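Local atomic coordinates of TouB protein (Pseudomonas stutzeri, PDB entry 2INC), a protein that is a small ubiquitin-like component of toluene o-xylene monooxygenase and probably takes part in its monooxygenase activity. Residues P3-F8 against R72-L77; N7-F12 against D78-D83. All blocks are in the same frame, centred on the assembly; numbering follows the deposited sequence.

From the N terminus the chain runs out along strand 2-8, turns back into strand 14-19, passes helix 25-33 and the antiparallel strand 48-53, and ends in strand 76-82. Contact 1 (3-8 against 72-77) brings the last strand in beside the first across 63 intervening residues, at the entry to the shared run. Contact 2 (7-12 against 78-83) carries the pairing on to the C terminus; the two centres lie 13 Å apart. The closures advance in step, as parallel pairing requires, and so cross rather than nest. N7 and F8 belong to both contacts. Together they hold the final strand alongside strand 2-8; strand 48-53 flanks its other edge.

Contact 1 of 2, residues P3-F8 against R72-L77; sequences PIMSNF and RPTETL
I4 and L77 cross at about a right angle: CD1 of L77, which shares a sheet face with S6, approaches CG2 of I4 at 4.0 Å and touches the other I4 side-chain carbons too. The I4 torsion (chi1 58°) sets CG1 between the backbone N and carbonyl carbon and CG2 anti to that carbonyl, which brings CG1 as well within 4.2 Å of L77 CD1. An alanine here would strip L77 CD1 of its branched partner and probably open a gap between L77 CD1 and C32 of helix 25-33.

On the other face, M5 and T76 cross obliquely, with M5 CB 3.5 Å from T76 OG1. The M5 chain bends at chi2 (-54°) to run side by side with T74, pointing the same way; its CG lies 3.2 Å from T74 O and its CE end approaches T74 OG1. T76 OG1 finds its polar partner in an acidic side chain of another protein's chain.

The backbone evidence is parallel pairing of M5 with T76 and S6 with L77. The M5 N-H points almost straight at E75 O (N-H...O 176°), and M5 O accepts from L77 N; N7 N then bonds to L77 O. T74 N reaches P3 O at 2.8 Å, but from above the carbonyl plane, where the type II turn R72-E75 leads into the strand. R72 grips the E75 carboxylate side-on through NE and NH2, with further salt bridges from NH2 to E55 and from NH1 to an acidic side chain of another protein's chain.

Strand 14-19 flanks 3-8, strand 48-53 lies beyond 76-82, and C32 of helix 25-33 packs on I4 and S6.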
loop_
_atom_site.group_PDB
_atom_site.type_symbol
_atom_site.label_atom_id
_atom_site.label_comp_id
_atom_site.label_asym_id
_atom_site.label_seq_id
_atom_site.Cartn_x
_atom_site.Cartn_y
_atom_site.Cartn_z
ATOM N N PRO C 3 -5.913 11.343 -57.899
ATOM C CA PRO C 3 -5.004 11.253 -56.752
ATOM C C PRO C 3 -3.718 10.570 -57.118
ATOM O O PRO C 3 -3.708 9.512 -57.775
ATOM C CB PRO C 3 -5.793 10.403 -55.752
ATOM C CG PRO C 3 -6.617 9.468 -56.655
ATOM C CD PRO C 3 -6.968 10.310 -57.874
ATOM N N ILE C 4 -2.624 11.189 -56.730
ATOM C CA ILE C 4 -1.370 10.478 -56.754
ATOM C C ILE C 4 -0.696 10.594 -55.384
ATOM O O ILE C 4 -1.067 11.448 -54.547
ATOM C CB ILE C 4 -0.404 10.966 -57.904
ATOM C CG1 ILE C 4 -0.113 12.459 -57.788
ATOM C CG2 ILE C 4 -0.979 10.612 -59.310
ATOM C CD1 ILE C 4 1.166 12.800 -57.118
ATOM N N MET C 5 0.312 9.750 -55.187
ATOM C CA MET C 5 1.189 9.757 -53.998
ATOM C C MET C 5 2.585 10.267 -54.379
ATOM O O MET C 5 3.286 9.692 -55.229
ATOM C CB MET C 5 1.314 8.330 -53.360
ATOM C CG MET C 5 -0.045 7.670 -52.959
ATOM S SD MET C 5 -1.047 8.712 -51.893
ATOM C CE MET C 5 -2.346 7.572 -51.392
ATOM N N SER C 6 2.992 11.327 -53.715
ATOM C CA SER C 6 4.209 12.043 -54.047
ATOM C C SER C 6 5.302 11.627 -53.114
ATOM O O SER C 6 5.167 11.841 -51.923
ATOM C CB SER C 6 3.928 13.540 -53.833
ATOM O OG SER C 6 5.138 14.286 -53.849
ATOM N N ASN C 7 6.369 11.042 -53.660
ATOM C CA ASN C 7 7.581 10.703 -52.954
ATOM C C ASN C 7 8.653 11.736 -53.413
ATOM O O ASN C 7 9.344 11.546 -54.426
ATOM C CB ASN C 7 8.021 9.277 -53.361
ATOM C CG ASN C 7 9.165 8.747 -52.521
ATOM O OD1 ASN C 7 9.406 9.210 -51.402
ATOM N ND2 ASN C 7 9.867 7.755 -53.043
ATOM N N PHE C 8 8.761 12.832 -52.670
ATOM C CA PHE C 8 9.548 13.974 -53.097
ATOM C C PHE C 8 11.014 13.800 -52.703
ATOM O O PHE C 8 11.308 13.359 -51.567
ATOM C CB PHE C 8 8.962 15.252 -52.508
ATOM C CG PHE C 8 9.337 16.481 -53.292
ATOM C CD1 PHE C 8 8.461 17.000 -54.251
ATOM C CD2 PHE C 8 10.566 17.106 -53.098
ATOM C CE1 PHE C 8 8.795 18.147 -54.995
ATOM C CE2 PHE C 8 10.911 18.242 -53.856
ATOM C CZ PHE C 8 10.026 18.740 -54.806
ATOM N N ARG C 72 -2.229 4.340 -62.425
ATOM C CA ARG C 72 -3.328 3.847 -61.575
ATOM C C ARG C 72 -3.654 4.902 -60.544
ATOM O O ARG C 72 -2.746 5.546 -60.018
ATOM C CB ARG C 72 -2.916 2.551 -60.882
ATOM C CG ARG C 72 -2.629 1.442 -61.888
ATOM C CD ARG C 72 -1.858 0.286 -61.291
ATOM N NE ARG C 72 -0.581 0.698 -60.752
ATOM C CZ ARG C 72 0.393 -0.152 -60.415
ATOM N NH1 ARG C 72 0.239 -1.469 -60.576
ATOM N NH2 ARG C 72 1.523 0.320 -59.906
ATOM N N PRO C 73 -4.944 5.077 -60.220
ATOM C CA PRO C 73 -5.267 6.013 -59.145
ATOM C C PRO C 73 -4.378 5.724 -57.929
ATOM O O PRO C 73 -4.197 4.540 -57.520
ATOM C CB PRO C 73 -6.745 5.716 -58.844
ATOM C CG PRO C 73 -7.285 5.171 -60.151
ATOM C CD PRO C 73 -6.133 4.419 -60.782
ATOM N N THR C 74 -3.761 6.776 -57.406
ATOM C CA THR C 74 -3.068 6.648 -56.159
ATOM C C THR C 74 -1.639 6.104 -56.423
ATOM O O THR C 74 -0.877 5.885 -55.489
ATOM C CB THR C 74 -4.020 5.748 -55.264
ATOM O OG1 THR C 74 -4.746 6.565 -54.320
ATOM C CG2 THR C 74 -3.373 4.601 -54.684
ATOM N N GLU C 75 -1.278 5.934 -57.696
ATOM C CA GLU C 75 0.093 5.578 -58.111
ATOM C C GLU C 75 1.113 6.443 -57.387
ATOM O O GLU C 75 0.900 7.667 -57.187
ATOM C CB GLU C 75 0.237 5.849 -59.618
ATOM C CG GLU C 75 1.512 5.348 -60.204
ATOM C CD GLU C 75 1.368 3.926 -60.705
ATOM O OE1 GLU C 75 0.317 3.611 -61.339
ATOM O OE2 GLU C 75 2.312 3.141 -60.479
ATOM N N THR C 76 2.231 5.828 -56.978
ATOM C CA THR C 76 3.304 6.605 -56.369
ATOM C C THR C 76 4.273 7.086 -57.439
ATOM O O THR C 76 4.772 6.298 -58.262
ATOM C CB THR C 76 4.048 5.792 -55.250
ATOM O OG1 THR C 76 3.063 5.429 -54.258
ATOM C CG2 THR C 76 5.153 6.602 -54.570
ATOM N N LEU C 77 4.596 8.364 -57.325
ATOM C CA LEU C 77 5.513 9.056 -58.247
ATOM C C LEU C 77 6.666 9.684 -57.486
ATOM O O LEU C 77 6.442 10.424 -56.513
ATOM C CB LEU C 77 4.737 10.160 -58.981
ATOM C CG LEU C 77 3.535 9.738 -59.805
ATOM C CD1 LEU C 77 2.822 10.972 -60.370
ATOM C CD2 LEU C 77 3.919 8.734 -60.891
#

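Contact 2 of 2, residues N7-F12 against D78-D83; sequences NFERDF and DIIFMD
E9 and F81 meet where the central parallel strand pair of a ubiquitin-like beta-grasp fold reaches its end, the parallel bridges N7-D78 and F8-I79 having just passed. The E9 side chain, with CG anti to the backbone N (chi1 178°), stays extended beyond CG and reaches across to the last strand. Its CB rests 3.3 Å from I79 O and also touches F81 CD2; CG stays beside that same ring carbon. CD arrives at the ring's edge, in its plane, although carboxylate and ring are turned 52° apart. OE1 at the tip passes close to the CA and CB of I80, lies at the F81 ring edge (3.3 Å from CD2) and accepts the N-H of F81 (OE1 to N 2.6 Å), met nearly along the C-O axis. This oxygen accepts the N-H that, had the parallel pairing continued, would probably have gone to E9 O; segment 7-12 has left the strand in the type II turn F8-D11.

In the backbone pairing just before, I79 N meets N7 O from above the carbonyl plane, and E9 N donates to I79 O at 2.7 Å. That same I79 O sits over one face of the F8 ring, toward its rim. F8 crosses I79 at about a right angle, its CE1 meeting I79 CG2 at 3.6 Å, while C32 and A33 of helix 25-33 touch the ring. F8 and F81 form an oblique aromatic pair, planes 80° apart.

N7 and D78 lie side by side on the other face, ND2 reaching D78 OD1, whose position is less certain, and bonding the backbone of another protein's chain; D78 OD2 pairs with R52. R10 NH2 hydrogen-bonds a polar side chain of another protein's chain, while R10 CD lies 4.3 Å from F81 CE2.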
loop_
_atom_site.group_PDB
_atom_site.type_symbol
_atom_site.label_atom_id
_atom_site.label_comp_id
_atom_site.label_asym_id
_atom_site.label_seq_id
_atom_site.Cartn_x
_atom_site.Cartn_y
_atom_site.Cartn_z
ATOM N N ASN C 7 6.369 11.042 -53.660
ATOM C CA ASN C 7 7.581 10.703 -52.954
ATOM C C ASN C 7 8.653 11.736 -53.413
ATOM O O ASN C 7 9.344 11.546 -54.426
ATOM C CB ASN C 7 8.021 9.277 -53.361
ATOM C CG ASN C 7 9.165 8.747 -52.521
ATOM O OD1 ASN C 7 9.406 9.210 -51.402
ATOM N ND2 ASN C 7 9.867 7.755 -53.043
ATOM N N PHE C 8 8.761 12.832 -52.670
ATOM C CA PHE C 8 9.548 13.974 -53.097
ATOM C C PHE C 8 11.014 13.800 -52.703
ATOM O O PHE C 8 11.308 13.359 -51.567
ATOM C CB PHE C 8 8.962 15.252 -52.508
ATOM C CG PHE C 8 9.337 16.481 -53.292
ATOM C CD1 PHE C 8 8.461 17.000 -54.251
ATOM C CD2 PHE C 8 10.566 17.106 -53.098
ATOM C CE1 PHE C 8 8.795 18.147 -54.995
ATOM C CE2 PHE C 8 10.911 18.242 -53.856
ATOM C CZ PHE C 8 10.026 18.740 -54.806
ATOM N N GLU C 9 11.945 14.113 -53.624
ATOM C CA GLU C 9 13.350 13.810 -53.353
ATOM C C GLU C 9 13.793 14.565 -52.124
ATOM O O GLU C 9 13.430 15.744 -51.941
ATOM C CB GLU C 9 14.258 14.155 -54.533
ATOM C CG GLU C 9 15.724 13.894 -54.256
ATOM C CD GLU C 9 16.592 14.030 -55.520
ATOM O OE1 GLU C 9 16.071 14.414 -56.595
ATOM O OE2 GLU C 9 17.802 13.755 -55.421
ATOM N N ARG C 10 14.511 13.844 -51.259
ATOM C CA ARG C 10 15.045 14.386 -49.987
ATOM C C ARG C 10 14.030 14.634 -48.862
ATOM O O ARG C 10 14.437 14.982 -47.744
ATOM C CB ARG C 10 15.840 15.670 -50.250
ATOM C CG ARG C 10 16.984 15.456 -51.223
ATOM C CD ARG C 10 17.635 16.779 -51.499
ATOM N NE ARG C 10 18.368 17.167 -50.308
ATOM C CZ ARG C 10 19.616 16.788 -50.052
ATOM N NH1 ARG C 10 20.290 16.045 -50.946
ATOM N NH2 ARG C 10 20.185 17.165 -48.910
ATOM N N ASP C 11 12.731 14.535 -49.159
ATOM C CA ASP C 11 11.705 14.468 -48.106
ATOM C C ASP C 11 11.771 13.087 -47.380
ATOM O O ASP C 11 12.495 12.166 -47.815
ATOM C CB ASP C 11 10.313 14.710 -48.685
ATOM C CG ASP C 11 9.364 15.389 -47.678
ATOM O OD1 ASP C 11 9.592 15.321 -46.444
ATOM O OD2 ASP C 11 8.362 15.994 -48.116
ATOM N N PHE C 12 10.981 12.928 -46.314
ATOM C CA PHE C 12 11.020 11.694 -45.492
ATOM C C PHE C 12 9.742 10.900 -45.603
ATOM O O PHE C 12 9.680 9.799 -45.064
ATOM C CB PHE C 12 11.229 12.025 -44.012
ATOM C CG PHE C 12 9.954 12.393 -43.297
ATOM C CD1 PHE C 12 9.353 11.494 -42.381
ATOM C CD2 PHE C 12 9.317 13.600 -43.554
ATOM C CE1 PHE C 12 8.168 11.813 -41.713
ATOM C CE2 PHE C 12 8.129 13.940 -42.855
ATOM C CZ PHE C 12 7.554 13.020 -41.942
ATOM N N ASP C 78 7.900 9.401 -57.912
ATOM C CA ASP C 78 9.079 10.109 -57.395
ATOM C C ASP C 78 9.175 11.494 -58.044
ATOM O O ASP C 78 8.908 11.627 -59.242
ATOM C CB ASP C 78 10.341 9.321 -57.716
ATOM C CG ASP C 78 10.345 7.965 -57.089
ATOM O OD1 ASP C 78 9.722 7.835 -55.984
ATOM O OD2 ASP C 78 10.957 7.046 -57.699
ATOM N N ILE C 79 9.471 12.518 -57.258
ATOM C CA ILE C 79 9.657 13.852 -57.812
ATOM C C ILE C 79 11.097 14.155 -57.489
ATOM O O ILE C 79 11.490 14.298 -56.303
ATOM C CB ILE C 79 8.685 14.920 -57.249
ATOM C CG1 ILE C 79 7.237 14.467 -57.366
ATOM C CG2 ILE C 79 8.766 16.219 -58.076
ATOM C CD1 ILE C 79 6.861 13.531 -56.278
ATOM N N ILE C 80 11.900 14.175 -58.550
ATOM C CA ILE C 80 13.355 14.252 -58.424
ATOM C C ILE C 80 13.960 15.542 -59.042
ATOM O O ILE C 80 13.408 16.105 -59.995
ATOM C CB ILE C 80 14.024 12.971 -59.003
ATOM C CG1 ILE C 80 13.674 12.830 -60.475
ATOM C CG2 ILE C 80 13.507 11.722 -58.245
ATOM C CD1 ILE C 80 14.283 11.607 -61.183
ATOM N N PHE C 81 15.065 16.010 -58.454
ATOM C CA PHE C 81 15.858 17.140 -58.975
ATOM C C PHE C 81 16.760 16.671 -60.106
ATOM O O PHE C 81 17.636 15.798 -59.916
ATOM C CB PHE C 81 16.723 17.756 -57.876
ATOM C CG PHE C 81 15.937 18.320 -56.750
ATOM C CD1 PHE C 81 15.416 19.592 -56.827
ATOM C CD2 PHE C 81 15.678 17.553 -55.623
ATOM C CE1 PHE C 81 14.661 20.122 -55.799
ATOM C CE2 PHE C 81 14.941 18.069 -54.589
ATOM C CZ PHE C 81 14.418 19.358 -54.671
ATOM N N MET C 82 16.536 17.256 -61.284
ATOM C CA MET C 82 17.425 17.043 -62.432
ATOM C C MET C 82 17.824 18.361 -63.155
ATOM O O MET C 82 17.314 19.454 -62.849
ATOM C CB MET C 82 16.775 16.054 -63.396
ATOM C CG MET C 82 16.900 14.637 -62.948
ATOM S SD MET C 82 15.875 13.611 -63.995
ATOM C CE MET C 82 17.092 12.986 -65.180
ATOM N N ASP C 83 18.726 18.255 -64.123
ATOM C CA ASP C 83 19.059 19.424 -64.969
ATOM C C ASP C 83 18.745 19.212 -66.447
ATOM O O ASP C 83 17.971 18.328 -66.815
ATOM C CB ASP C 83 20.525 19.776 -64.783
ATOM C CG ASP C 83 21.367 18.554 -64.564
ATOM O OD1 ASP C 83 22.195 18.553 -63.619
ATOM O OD2 ASP C 83 21.152 17.573 -65.313
#